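Local coordinates for protein S12 family peptidase (Streptomyces sp. 82F2, PDB 3WWX) that probably hydrolyses amide bonds with preference for D-configured substrates, as a serine amidohydrolase of the beta-lactamase-like S12 peptidase family, at residues V281-K289 with E297-I305; L247-Q256 with A312-A323. All blocks are in the same frame, centred on the assembly; numbering follows the deposited sequence.

The two contacts illustrate how one antiparallel sheet can serve a core and a binding pocket at once. Their centres lie about 12 Å apart, and they join where strands 297-305 and 308-315 run side by side: Trp-299 N reaches Val-314 O at 2.7 Å and His-301 N reaches Ala-312 O at 3.1 Å, both probable hydrogen bonds. Contact 1 extends the sheet from 297-305 to 288-291, whereas contact 2 lays helix 244-255 over the next two strands. The octane diamine sits at the far end of strand 297-305, against Gly-304 and Ile-305; the side chain of Leu-247 in contact 2 is about 14 Å from this octane diamine, measured between nearest atoms.

Contact 1: residues V281-K289 with E297-I305; sequences VGYGLGLMK and EVWGHGGGI. With DIA (octane 1,8-diamine), chain B.
Met-288 and Gly-300 form an antiparallel hydrogen-bonded pair: Met-288 N donates to Gly-300 O at 2.8 Å, and Gly-300 N returns the bond to Met-288 O at 2.9 Å. Next along, Lys-289 and Trp-299 form a non-hydrogen-bonded pair, where CB of Lys-289 sits over the six-membered ring of Trp-299, 3.4 Å from its centroid, in a CH-pi contact. With CG of Lys-289 between its backbone N and carbonyl carbon (chi1 79°), the extended chain follows the indole, and CD touches CH2. The indole NE1 is satisfied within its own strand by Glu-297 OE1, which it meets from above the carboxylate plane. Leu-287 approaches the same ring obliquely, its CD2 against CE3.

These strands form the beta hairpin 288-291/297-305 of the large antiparallel sheet of the beta-lactamase-like fold. At its pocketward end, both nitrogens of the His-301 imidazole are engaged. NE2 and Tyr-283 OH share a hydrogen bond of 2.7 Å, at the edge of both rings, which stand at 82° to each other; either group could be the donor. ND1 gives a nearly straight bond (169°) to Gly-302 O, on a lone pair, so the two bonds fix the ring's rotation. Met-288, bent at chi3, places CE over one imidazole face. Gly-286 O accepts from Thr-57 OG1. Further along strand 297-305, Gly-304 N is hydrogen-bonded to Ser-53 OG, and Gly-304 CA lies 3.5 Å from C7 of the octane diamine.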
ATOM      1  N   VAL A 281       2.454  15.832   7.429  1.00 20.50           N
ATOM      2  CA  VAL A 281       2.353  14.459   6.942  1.00 17.58           C
ATOM      3  C   VAL A 281       2.089  13.582   8.150  1.00 18.64           C
ATOM      4  O   VAL A 281       2.809  13.661   9.155  1.00 19.87           O
ATOM      5  CB  VAL A 281       3.629  13.998   6.217  1.00 19.86           C
ATOM      6  CG1 VAL A 281       3.508  12.534   5.757  1.00 23.58           C
ATOM      7  CG2 VAL A 281       3.897  14.885   5.036  1.00 24.78           C
ATOM      8  N   GLY A 282       1.027  12.783   8.084  1.00 14.72           N
ATOM      9  CA  GLY A 282       0.676  11.919   9.190  1.00 14.38           C
ATOM     10  C   GLY A 282       0.365  10.526   8.687  1.00 14.66           C
ATOM     11  O   GLY A 282      -0.050  10.358   7.526  1.00 16.93           O
ATOM     12  N   TYR A 283       0.596   9.530   9.536  1.00 12.94           N
ATOM     13  CA  TYR A 283       0.236   8.151   9.195  1.00 11.36           C
ATOM     14  C   TYR A 283      -0.756   7.635  10.217  1.00 12.82           C
ATOM     15  O   TYR A 283      -0.471   7.650  11.430  1.00 12.33           O
ATOM     16  CB  TYR A 283       1.483   7.264   9.133  1.00 12.14           C
ATOM     17  CG  TYR A 283       1.250   5.972   8.368  1.00 10.37           C
ATOM     18  CD1 TYR A 283       0.603   4.911   8.954  1.00 10.49           C
ATOM     19  CD2 TYR A 283       1.673   5.837   7.047  1.00 11.06           C
ATOM     20  CE1 TYR A 283       0.351   3.739   8.250  1.00  9.58           C
ATOM     21  CE2 TYR A 283       1.437   4.663   6.332  1.00 10.85           C
ATOM     22  CZ  TYR A 283       0.786   3.620   6.942  1.00 11.28           C
ATOM     23  OH  TYR A 283       0.586   2.460   6.228  1.00 10.87           O
ATOM     24  N   GLY A 284      -1.919   7.198   9.742  1.00 11.39           N
ATOM     25  CA  GLY A 284      -2.966   6.662  10.586  1.00 10.51           C
ATOM     26  C   GLY A 284      -2.972   5.147  10.526  1.00 13.16           C
ATOM     27  O   GLY A 284      -1.910   4.540  10.635  1.00 12.36           O
ATOM     28  N   LEU A 285      -4.139   4.534  10.345  1.00 10.83           N
ATOM     29  CA  LEU A 285      -4.201   3.075  10.312  1.00 10.27           C
ATOM     30  C   LEU A 285      -4.189   2.625   8.862  1.00 10.66           C
ATOM     31  O   LEU A 285      -5.218   2.560   8.209  1.00 10.51           O
ATOM     32  CB  LEU A 285      -5.420   2.539  11.069  1.00 10.18           C
ATOM     33  CG  LEU A 285      -5.508   3.031  12.525  1.00 11.44           C
ATOM     34  CD1 LEU A 285      -6.758   2.469  13.198  1.00 12.39           C
ATOM     35  CD2 LEU A 285      -4.262   2.723  13.356  1.00 12.34           C
ATOM     36  N   GLY A 286      -3.000   2.335   8.345  1.00  9.78           N
ATOM     37  CA  GLY A 286      -2.864   1.945   6.936  1.00 10.46           C
ATOM     38  C   GLY A 286      -3.314   3.036   5.962  1.00 10.12           C
ATOM     39  O   GLY A 286      -3.828   2.737   4.867  1.00 10.50           O
ATOM     40  N   LEU A 287      -3.154   4.293   6.369  1.00 10.27           N
ATOM     41  CA  LEU A 287      -3.653   5.441   5.609  1.00 10.41           C
ATOM     42  C   LEU A 287      -2.825   6.646   5.968  1.00 11.17           C
ATOM     43  O   LEU A 287      -2.503   6.817   7.136  1.00 13.66           O
ATOM     44  CB  LEU A 287      -5.121   5.677   5.966  1.00 11.70           C
ATOM     45  CG  LEU A 287      -5.849   6.747   5.157  1.00 11.07           C
ATOM     46  CD1 LEU A 287      -6.092   6.311   3.703  1.00 11.68           C
ATOM     47  CD2 LEU A 287      -7.160   7.079   5.828  1.00 12.26           C
ATOM     48  N   MET A 288      -2.471   7.470   4.992  1.00 10.87           N
ATOM     49  CA  MET A 288      -1.619   8.637   5.218  1.00 13.33           C
ATOM     50  C   MET A 288      -2.362   9.909   4.884  1.00 12.98           C
ATOM     51  O   MET A 288      -3.226   9.887   4.025  1.00 14.77           O
ATOM     52  CB  MET A 288      -0.412   8.565   4.292  1.00 18.01           C
ATOM     53  CG  MET A 288       0.677   7.707   4.807  1.00 30.82           C
ATOM     54  SD  MET A 288       2.185   7.920   3.851  1.00 47.30           S
ATOM     55  CE  MET A 288       1.609   7.443   2.223  1.00 34.16           C
ATOM     56  N   LYS A 289      -2.011  11.001   5.565  1.00 11.69           N
ATOM     57  CA  LYS A 289      -2.503  12.329   5.206  1.00 12.91           C
ATOM     58  C   LYS A 289      -1.330  13.227   4.844  1.00 12.65           C
ATOM     59  O   LYS A 289      -0.211  13.034   5.320  1.00 14.02           O
ATOM     60  CB  LYS A 289      -3.309  12.958   6.345  1.00 18.93           C
ATOM     61  CG  LYS A 289      -2.487  13.551   7.454  1.00 22.51           C
ATOM     62  CD  LYS A 289      -3.335  14.310   8.475  1.00 19.81           C
ATOM     63  CE  LYS A 289      -2.441  14.864   9.557  1.00 25.08           C
ATOM     64  NZ  LYS A 289      -3.193  15.601  10.608  1.00 36.10           N
ATOM     65  N   GLU A 297      -5.770  19.112   1.702  1.00 12.94           N
ATOM     66  CA  GLU A 297      -5.372  17.947   2.460  1.00 11.47           C
ATOM     67  C   GLU A 297      -5.859  16.698   1.745  1.00 12.95           C
ATOM     68  O   GLU A 297      -7.039  16.567   1.411  1.00 13.58           O
ATOM     69  CB  GLU A 297      -6.000  18.030   3.848  1.00 11.47           C
ATOM     70  CG  GLU A 297      -5.719  16.850   4.740  1.00 16.49           C
ATOM     71  CD  GLU A 297      -6.493  16.927   6.049  1.00 19.35           C
ATOM     72  OE1 GLU A 297      -7.636  16.400   6.162  1.00 17.55           O
ATOM     73  OE2 GLU A 297      -5.918  17.522   6.985  1.00 26.57           O
ATOM     74  N   VAL A 298      -4.934  15.769   1.507  1.00 11.26           N
ATOM     75  CA  VAL A 298      -5.272  14.510   0.849  1.00 11.25           C
ATOM     76  C   VAL A 298      -4.946  13.333   1.737  1.00 10.85           C
ATOM     77  O   VAL A 298      -4.046  13.384   2.576  1.00 11.54           O
ATOM     78  CB  VAL A 298      -4.579  14.355  -0.514  1.00 11.63           C
ATOM     79  CG1 VAL A 298      -5.180  15.337  -1.503  1.00 11.92           C
ATOM     80  CG2 VAL A 298      -3.060  14.530  -0.416  1.00 13.72           C
ATOM     81  N   TRP A 299      -5.722  12.274   1.533  1.00 10.26           N
ATOM     82  CA  TRP A 299      -5.656  11.027   2.279  1.00  9.46           C
ATOM     83  C   TRP A 299      -5.469   9.892   1.291  1.00 10.44           C
ATOM     84  O   TRP A 299      -6.128   9.838   0.254  1.00 10.27           O
ATOM     85  CB  TRP A 299      -6.954  10.802   3.084  1.00 11.28           C
ATOM     86  CG  TRP A 299      -7.103  11.808   4.178  1.00 10.76           C
ATOM     87  CD1 TRP A 299      -7.597  13.085   4.067  1.00 12.07           C
ATOM     88  CD2 TRP A 299      -6.741  11.634   5.550  1.00 10.48           C
ATOM     89  NE1 TRP A 299      -7.537  13.715   5.286  1.00 13.31           N
ATOM     90  CE2 TRP A 299      -7.026  12.843   6.215  1.00 11.61           C
ATOM     91  CE3 TRP A 299      -6.193  10.576   6.281  1.00 12.06           C
ATOM     92  CZ2 TRP A 299      -6.799  13.023   7.579  1.00 12.72           C
ATOM     93  CZ3 TRP A 299      -5.955  10.750   7.630  1.00 14.49           C
ATOM     94  CH2 TRP A 299      -6.250  11.973   8.271  1.00 13.43           C
ATOM     95  N   GLY A 300      -4.589   8.955   1.607  1.00 10.51           N
ATOM     96  CA  GLY A 300      -4.358   7.865   0.671  1.00 11.63           C
ATOM     97  C   GLY A 300      -3.133   7.067   1.055  1.00 10.62           C
ATOM     98  O   GLY A 300      -2.826   6.925   2.230  1.00 11.25           O
ATOM     99  N   HIS A 301      -2.422   6.553   0.062  1.00  9.31           N
ATOM    100  CA  HIS A 301      -1.241   5.747   0.338  1.00  8.72           C
ATOM    101  C   HIS A 301      -0.468   5.623  -0.957  1.00 10.02           C
ATOM    102  O   HIS A 301      -1.050   5.616  -2.038  1.00 11.75           O
ATOM    103  CB  HIS A 301      -1.669   4.356   0.840  1.00  9.66           C
ATOM    104  CG  HIS A 301      -0.714   3.716   1.811  1.00  8.77           C
ATOM    105  ND1 HIS A 301       0.453   3.095   1.426  1.00 10.30           N
ATOM    106  CD2 HIS A 301      -0.796   3.566   3.154  1.00  9.59           C
ATOM    107  CE1 HIS A 301       1.063   2.611   2.503  1.00  9.26           C
ATOM    108  NE2 HIS A 301       0.330   2.886   3.558  1.00  9.53           N
ATOM    109  N   GLY A 302       0.853   5.508  -0.834  1.00 11.69           N
ATOM    110  CA  GLY A 302       1.667   5.198  -1.998  1.00 11.94           C
ATOM    111  C   GLY A 302       1.890   3.706  -2.065  1.00 11.10           C
ATOM    112  O   GLY A 302       1.701   2.995  -1.079  1.00 12.42           O
ATOM    113  N   GLY A 303       2.285   3.230  -3.235  1.00 11.15           N
ATOM    114  CA  GLY A 303       2.633   1.837  -3.410  1.00 10.61           C
ATOM    115  C   GLY A 303       3.947   1.685  -4.129  1.00 10.50           C
ATOM    116  O   GLY A 303       4.234   2.382  -5.092  1.00 12.17           O
ATOM    117  N   GLY A 304       4.763   0.764  -3.628  1.00 12.40           N
ATOM    118  CA  GLY A 304       5.984   0.376  -4.300  1.00 12.31           C
ATOM    119  C   GLY A 304       6.154  -1.138  -4.244  1.00 15.23           C
ATOM    120  O   GLY A 304       6.035  -1.778  -3.197  1.00 19.97           O
ATOM    121  N   ILE A 305       6.400  -1.724  -5.407  1.00 11.58           N
ATOM    122  CA  ILE A 305       6.781  -3.106  -5.543  1.00 10.14           C
ATOM    123  C   ILE A 305       7.502  -3.154  -6.907  1.00 10.34           C
ATOM    124  O   ILE A 305       7.540  -2.159  -7.625  1.00 10.83           O
ATOM    125  CB  ILE A 305       5.543  -4.034  -5.421  1.00 10.06           C
ATOM    126  CG1 ILE A 305       5.934  -5.509  -5.335  1.00 11.02           C
ATOM    127  CG2 ILE A 305       4.593  -3.794  -6.570  1.00 12.43           C
ATOM    128  CD1 ILE A 305       4.819  -6.376  -4.748  1.00 12.99           C
TER
HETATM  129  N1  DIA B 401      14.930  -3.382  -6.455  1.00 34.88           N
HETATM  130  C1  DIA B 401      13.888  -4.327  -6.690  1.00 27.45           C
HETATM  131  C2  DIA B 401      12.476  -3.794  -6.810  1.00 28.36           C
HETATM  132  C3  DIA B 401      12.180  -2.599  -5.965  1.00 28.24           C
HETATM  133  C4  DIA B 401      11.124  -2.752  -4.891  1.00 31.68           C
HETATM  134  C5  DIA B 401       9.989  -1.776  -5.055  1.00 33.32           C
HETATM  135  C6  DIA B 401      10.421  -0.341  -5.233  1.00 31.32           C
HETATM  136  C7  DIA B 401       9.260   0.544  -5.558  1.00 31.80           C
HETATM  137  C8  DIA B 401       9.725   1.973  -5.496  1.00 32.97           C
HETATM  138  N8  DIA B 401       8.825   2.768  -6.255  1.00 34.07           N

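Contact 2: residues L247-Q256 with A312-A323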
ATOM      1  N   LEU A 247      -9.164   1.934  -7.729  1.00  9.17           N
ATOM      2  CA  LEU A 247      -8.501   2.518  -6.565  1.00  9.00           C
ATOM      3  C   LEU A 247      -9.226   3.775  -6.098  1.00  9.47           C
ATOM      4  O   LEU A 247      -9.359   4.011  -4.896  1.00  9.58           O
ATOM      5  CB  LEU A 247      -7.024   2.800  -6.821  1.00  8.75           C
ATOM      6  CG  LEU A 247      -6.125   1.569  -6.869  1.00  9.80           C
ATOM      7  CD1 LEU A 247      -4.717   2.027  -7.192  1.00 10.57           C
ATOM      8  CD2 LEU A 247      -6.152   0.776  -5.579  1.00 10.07           C
ATOM      9  N   GLN A 248      -9.701   4.569  -7.055  1.00 10.27           N
ATOM     10  CA  GLN A 248     -10.497   5.739  -6.695  1.00 11.31           C
ATOM     11  C   GLN A 248     -11.816   5.327  -6.046  1.00  9.70           C
ATOM     12  O   GLN A 248     -12.217   5.884  -5.018  1.00  9.87           O
ATOM     13  CB  GLN A 248     -10.793   6.603  -7.910  1.00 10.84           C
ATOM     14  CG  GLN A 248      -9.600   7.287  -8.497  1.00 10.63           C
ATOM     15  CD  GLN A 248     -10.020   8.089  -9.685  1.00 12.05           C
ATOM     16  OE1 GLN A 248     -10.525   9.211  -9.539  1.00 12.68           O
ATOM     17  NE2 GLN A 248      -9.920   7.497 -10.855  1.00 11.22           N
ATOM     18  N   THR A 249     -12.498   4.348  -6.628  1.00  8.80           N
ATOM     19  CA  THR A 249     -13.762   3.883  -6.041  1.00 11.09           C
ATOM     20  C   THR A 249     -13.579   3.500  -4.569  1.00  9.61           C
ATOM     21  O   THR A 249     -14.370   3.859  -3.683  1.00 11.31           O
ATOM     22  CB  THR A 249     -14.296   2.687  -6.830  1.00 11.65           C
ATOM     23  OG1 THR A 249     -14.476   3.102  -8.190  1.00 12.95           O
ATOM     24  CG2 THR A 249     -15.612   2.179  -6.239  1.00 13.56           C
ATOM     25  N   PHE A 250     -12.497   2.785  -4.303  1.00  9.75           N
ATOM     26  CA  PHE A 250     -12.197   2.343  -2.955  1.00 10.22           C
ATOM     27  C   PHE A 250     -11.893   3.512  -2.014  1.00  9.54           C
ATOM     28  O   PHE A 250     -12.542   3.651  -0.961  1.00  9.91           O
ATOM     29  CB  PHE A 250     -11.019   1.355  -2.954  1.00  8.61           C
ATOM     30  CG  PHE A 250     -10.491   1.061  -1.562  1.00  9.69           C
ATOM     31  CD1 PHE A 250     -11.275   0.383  -0.633  1.00 10.50           C
ATOM     32  CD2 PHE A 250      -9.213   1.471  -1.179  1.00 10.30           C
ATOM     33  CE1 PHE A 250     -10.797   0.130   0.637  1.00 10.61           C
ATOM     34  CE2 PHE A 250      -8.737   1.210   0.091  1.00 12.56           C
ATOM     35  CZ  PHE A 250      -9.541   0.537   1.003  1.00 11.55           C
ATOM     36  N   TYR A 251     -10.946   4.377  -2.368  1.00  9.59           N
ATOM     37  CA  TYR A 251     -10.577   5.445  -1.446  1.00  9.39           C
ATOM     38  C   TYR A 251     -11.716   6.461  -1.252  1.00  9.52           C
ATOM     39  O   TYR A 251     -11.905   6.969  -0.143  1.00 10.49           O
ATOM     40  CB  TYR A 251      -9.267   6.131  -1.870  1.00  9.71           C
ATOM     41  CG  TYR A 251      -8.033   5.339  -1.450  1.00  8.41           C
ATOM     42  CD1 TYR A 251      -7.506   5.456  -0.173  1.00  8.52           C
ATOM     43  CD2 TYR A 251      -7.407   4.489  -2.335  1.00 10.48           C
ATOM     44  CE1 TYR A 251      -6.392   4.729   0.223  1.00 10.49           C
ATOM     45  CE2 TYR A 251      -6.296   3.738  -1.939  1.00  9.92           C
ATOM     46  CZ  TYR A 251      -5.797   3.881  -0.670  1.00  8.56           C
ATOM     47  OH  TYR A 251      -4.703   3.127  -0.332  1.00  9.82           O
ATOM     48  N   ARG A 252     -12.489   6.726  -2.300  1.00 10.53           N
ATOM     49  CA  ARG A 252     -13.663   7.597  -2.151  1.00 10.82           C
ATOM     50  C   ARG A 252     -14.650   6.972  -1.169  1.00 10.96           C
ATOM     51  O   ARG A 252     -15.083   7.631  -0.222  1.00 11.22           O
ATOM     52  CB  ARG A 252     -14.352   7.827  -3.497  1.00 10.74           C
ATOM     53  CG  ARG A 252     -13.523   8.626  -4.511  1.00 12.65           C
ATOM     54  CD  ARG A 252     -14.205   8.687  -5.883  1.00 12.06           C
ATOM     55  NE  ARG A 252     -15.311   9.638  -5.873  1.00 12.15           N
ATOM     56  CZ  ARG A 252     -15.193  10.932  -6.138  1.00 14.09           C
ATOM     57  NH1 ARG A 252     -14.032  11.449  -6.514  1.00 13.87           N
ATOM     58  NH2 ARG A 252     -16.266  11.705  -6.040  1.00 13.72           N
ATOM     59  N   ALA A 253     -15.002   5.706  -1.371  1.00 10.84           N
ATOM     60  CA  ALA A 253     -15.932   5.035  -0.457  1.00 10.38           C
ATOM     61  C   ALA A 253     -15.404   5.017   0.960  1.00 11.25           C
ATOM     62  O   ALA A 253     -16.146   5.204   1.924  1.00 12.11           O
ATOM     63  CB  ALA A 253     -16.226   3.627  -0.923  1.00 10.63           C
ATOM     64  N   LEU A 254     -14.111   4.762   1.102  1.00  9.96           N
ATOM     65  CA  LEU A 254     -13.510   4.721   2.416  1.00  9.88           C
ATOM     66  C   LEU A 254     -13.615   6.051   3.157  1.00 11.40           C
ATOM     67  O   LEU A 254     -14.114   6.107   4.286  1.00 11.01           O
ATOM     68  CB  LEU A 254     -12.037   4.345   2.296  1.00  9.73           C
ATOM     69  CG  LEU A 254     -11.279   4.206   3.624  1.00 10.05           C
ATOM     70  CD1 LEU A 254     -11.803   3.051   4.443  1.00 12.60           C
ATOM     71  CD2 LEU A 254      -9.789   3.976   3.327  1.00 10.29           C
ATOM     72  N   LEU A 255     -13.153   7.127   2.546  1.00 10.54           N
ATOM     73  CA  LEU A 255     -13.159   8.425   3.224  1.00 10.37           C
ATOM     74  C   LEU A 255     -14.566   8.990   3.395  1.00 12.79           C
ATOM     75  O   LEU A 255     -14.811   9.802   4.294  1.00 13.22           O
ATOM     76  CB  LEU A 255     -12.232   9.436   2.521  1.00 12.33           C
ATOM     77  CG  LEU A 255     -10.753   9.388   2.952  1.00 12.62           C
ATOM     78  CD1 LEU A 255     -10.571   9.754   4.412  1.00 12.79           C
ATOM     79  CD2 LEU A 255     -10.129   8.039   2.654  1.00 11.40           C
ATOM     80  N   GLN A 256     -15.488   8.533   2.562  1.00 11.16           N
ATOM     81  CA  GLN A 256     -16.902   8.889   2.705  1.00 11.94           C
ATOM     82  C   GLN A 256     -17.602   8.135   3.829  1.00 14.00           C
ATOM     83  O   GLN A 256     -18.757   8.450   4.146  1.00 15.46           O
ATOM     84  CB  GLN A 256     -17.646   8.628   1.398  1.00 12.60           C
ATOM     85  CG  GLN A 256     -17.319   9.605   0.282  1.00 12.54           C
ATOM     86  CD  GLN A 256     -17.783   9.145  -1.080  1.00 13.92           C
ATOM     87  OE1 GLN A 256     -18.587   8.232  -1.197  1.00 14.01           O
ATOM     88  NE2 GLN A 256     -17.276   9.782  -2.121  1.00 14.56           N
ATOM     89  N   ALA A 312      -2.442   6.913  -4.896  1.00 11.58           N
ATOM     90  CA  ALA A 312      -3.898   6.944  -4.702  1.00  9.99           C
ATOM     91  C   ALA A 312      -4.182   7.946  -3.606  1.00  8.69           C
ATOM     92  O   ALA A 312      -3.648   7.831  -2.504  1.00 10.22           O
ATOM     93  CB  ALA A 312      -4.426   5.581  -4.305  1.00 11.19           C
ATOM     94  N   GLN A 313      -4.997   8.945  -3.919  1.00  9.72           N
ATOM     95  CA  GLN A 313      -5.258  10.043  -2.981  1.00 10.67           C
ATOM     96  C   GLN A 313      -6.676  10.548  -3.140  1.00 10.52           C
ATOM     97  O   GLN A 313      -7.217  10.538  -4.238  1.00 10.80           O
ATOM     98  CB  GLN A 313      -4.300  11.205  -3.260  1.00  9.98           C
ATOM     99  CG  GLN A 313      -2.812  10.872  -3.020  1.00 10.49           C
ATOM    100  CD  GLN A 313      -2.455  10.612  -1.566  1.00 12.37           C
ATOM    101  OE1 GLN A 313      -3.131  11.081  -0.643  1.00 13.74           O
ATOM    102  NE2 GLN A 313      -1.356   9.899  -1.346  1.00 15.58           N
ATOM    103  N   VAL A 314      -7.260  10.981  -2.031  1.00  8.96           N
ATOM    104  CA  VAL A 314      -8.568  11.605  -2.061  1.00  9.43           C
ATOM    105  C   VAL A 314      -8.639  12.735  -1.039  1.00  9.90           C
ATOM    106  O   VAL A 314      -7.949  12.706  -0.021  1.00 11.35           O
ATOM    107  CB  VAL A 314      -9.663  10.564  -1.820  1.00 10.04           C
ATOM    108  CG1 VAL A 314      -9.648  10.006  -0.389  1.00 10.08           C
ATOM    109  CG2 VAL A 314     -11.002  11.098  -2.199  1.00 14.82           C
ATOM    110  N   THR A 315      -9.495  13.728  -1.287  1.00  9.70           N
ATOM    111  CA  THR A 315      -9.766  14.717  -0.249  1.00  9.91           C
ATOM    112  C   THR A 315     -10.547  14.059   0.891  1.00 10.64           C
ATOM    113  O   THR A 315     -11.081  12.965   0.743  1.00 11.24           O
ATOM    114  CB  THR A 315     -10.512  15.927  -0.844  1.00 11.99           C
ATOM    115  OG1 THR A 315     -11.617  15.437  -1.609  1.00 11.50           O
ATOM    116  CG2 THR A 315      -9.582  16.711  -1.761  1.00 12.38           C
ATOM    117  N   ARG A 316     -10.614  14.719   2.042  1.00 11.79           N
ATOM    118  CA  ARG A 316     -11.151  14.084   3.240  1.00 11.79           C
ATOM    119  C   ARG A 316     -12.613  13.667   3.124  1.00 12.87           C
ATOM    120  O   ARG A 316     -13.027  12.677   3.740  1.00 14.00           O
ATOM    121  CB  ARG A 316     -10.979  15.018   4.441  1.00 14.91           C
ATOM    122  CG  ARG A 316     -11.548  14.502   5.752  1.00 14.98           C
ATOM    123  CD  ARG A 316     -10.936  13.195   6.191  1.00 16.02           C
ATOM    124  NE  ARG A 316     -11.540  12.705   7.431  1.00 18.63           N
ATOM    125  CZ  ARG A 316     -12.662  11.994   7.482  1.00 16.34           C
ATOM    126  NH1 ARG A 316     -13.304  11.671   6.366  1.00 17.29           N
ATOM    127  NH2 ARG A 316     -13.155  11.611   8.657  1.00 21.10           N
ATOM    128  N   ASP A 317     -13.399  14.415   2.357  1.00 14.28           N
ATOM    129  CA  ASP A 317     -14.793  14.049   2.187  1.00 15.84           C
ATOM    130  C   ASP A 317     -14.986  13.068   1.044  1.00 14.41           C
ATOM    131  O   ASP A 317     -16.124  12.705   0.734  1.00 16.63           O
ATOM    132  CB  ASP A 317     -15.691  15.281   2.017  1.00 15.33           C
ATOM    133  CG  ASP A 317     -15.446  16.041   0.737  1.00 19.43           C
ATOM    134  OD1 ASP A 317     -14.596  15.660  -0.087  1.00 15.45           O
ATOM    135  OD2 ASP A 317     -16.153  17.055   0.535  1.00 20.39           O
ATOM    136  N   GLY A 318     -13.889  12.604   0.434  1.00 11.67           N
ATOM    137  CA  GLY A 318     -13.988  11.649  -0.645  1.00 12.43           C
ATOM    138  C   GLY A 318     -14.474  12.195  -1.981  1.00 12.25           C
ATOM    139  O   GLY A 318     -14.785  11.431  -2.904  1.00 14.80           O
ATOM    140  N   GLY A 319     -14.486  13.520  -2.127  1.00 11.80           N
ATOM    141  CA  GLY A 319     -15.086  14.124  -3.297  1.00 11.56           C
ATOM    142  C   GLY A 319     -14.186  14.262  -4.508  1.00 10.80           C
ATOM    143  O   GLY A 319     -14.663  14.316  -5.637  1.00 11.97           O
ATOM    144  N   HIS A 320     -12.882  14.340  -4.262  1.00 11.53           N
ATOM    145  CA  HIS A 320     -11.896  14.548  -5.311  1.00 10.41           C
ATOM    146  C   HIS A 320     -10.849  13.449  -5.157  1.00 11.45           C
ATOM    147  O   HIS A 320     -10.180  13.381  -4.133  1.00 11.54           O
ATOM    148  CB  HIS A 320     -11.247  15.926  -5.177  1.00 10.91           C
ATOM    149  CG  HIS A 320     -10.237  16.235  -6.238  1.00 10.53           C
ATOM    150  ND1 HIS A 320      -9.488  17.394  -6.236  1.00 11.91           N
ATOM    151  CD2 HIS A 320      -9.859  15.542  -7.338  1.00 12.17           C
ATOM    152  CE1 HIS A 320      -8.682  17.391  -7.279  1.00 11.91           C
ATOM    153  NE2 HIS A 320      -8.885  16.283  -7.966  1.00 11.90           N
ATOM    154  N   SER A 321     -10.744  12.598  -6.172  1.00 10.39           N
ATOM    155  CA  SER A 321      -9.830  11.451  -6.139  1.00  9.68           C
ATOM    156  C   SER A 321      -8.847  11.426  -7.309  1.00 10.23           C
ATOM    157  O   SER A 321      -9.076  12.027  -8.366  1.00 11.23           O
ATOM    158  CB  SER A 321     -10.642  10.160  -6.134  1.00 10.20           C
ATOM    159  OG  SER A 321     -11.503  10.097  -7.244  1.00 11.89           O
ATOM    160  N   LEU A 322      -7.774  10.661  -7.094  1.00  9.51           N
ATOM    161  CA  LEU A 322      -6.713  10.463  -8.068  1.00 10.69           C
ATOM    162  C   LEU A 322      -6.081   9.105  -7.809  1.00  9.43           C
ATOM    163  O   LEU A 322      -5.875   8.734  -6.660  1.00 10.77           O
ATOM    164  CB  LEU A 322      -5.661  11.548  -7.890  1.00 10.41           C
ATOM    165  CG  LEU A 322      -4.318  11.394  -8.638  1.00 11.05           C
ATOM    166  CD1 LEU A 322      -4.475  11.557 -10.136  1.00 12.55           C
ATOM    167  CD2 LEU A 322      -3.272  12.392  -8.087  1.00 11.06           C
ATOM    168  N   ALA A 323      -5.736   8.382  -8.864  1.00  9.60           N
ATOM    169  CA  ALA A 323      -4.911   7.172  -8.706  1.00  9.67           C
ATOM    170  C   ALA A 323      -4.100   6.999  -9.959  1.00 10.79           C
ATOM    171  O   ALA A 323      -4.505   7.429 -11.032  1.00 11.16           O
ATOM    172  CB  ALA A 323      -5.773   5.939  -8.447  1.00 10.17           C
TER
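Leu-247 opens the contact by setting its CB against CB of Ala-323, at 3.7 Å. One residue on, Gln-248 reaches down to strand 320-323: its chain runs extended beyond CG, and OE1 accepts from Ser-321 OG at 2.6 Å, in the amide plane on a lone pair. The other end of that amide, NE2, is held by Ser-244 O.

A turn later Tyr-251 leans on strand 312-315, with CE2 3.5 Å from CB of Ala-312 and CB near Val-314 CG1; its hydroxyl bonds to Thr-57.

Arg-252 adds a polar grip on the turn. The bend at chi3 (76°) swings its guanidinium over the turn between the strands, where Gly-318 O lies over the centre of one face, 3.3 Å from CZ. In the guanidinium plane, NH1 donates to Ser-321 OG at 3.0 Å, while NH1 and NH2 both make weak bonds to Gly-319 O. Ser-321 OG thus accepts a hydrogen bond from Arg-252 NH1 and donates one to Gln-248 OE1, so the hydroxyl of this buried serine is used both ways.

Leu-255 and Val-314 lie alongside, side chains pointing opposite ways, CG against CG1 at 3.6 Å; the leucine side chain crosses that of Arg-316 at about a right angle, with CD1 beside its CD. Finally Gln-256 donates from NE2 to Gly-318 O at 3.1 Å, from above the carbonyl plane, while its OE1 is taken by Arg-258.

The turn that receives these groups is a type I beta turn, Thr-315 to Gly-318, overlapped by an Asx turn in which Asp-317 OD1 accepts from Gly-319 N. Helix 247-255 runs at 37° to strand 312-315 and at 142° to strand 320-323, packed on one face of the antiparallel sheet, as in the beta-lactamase-like fold.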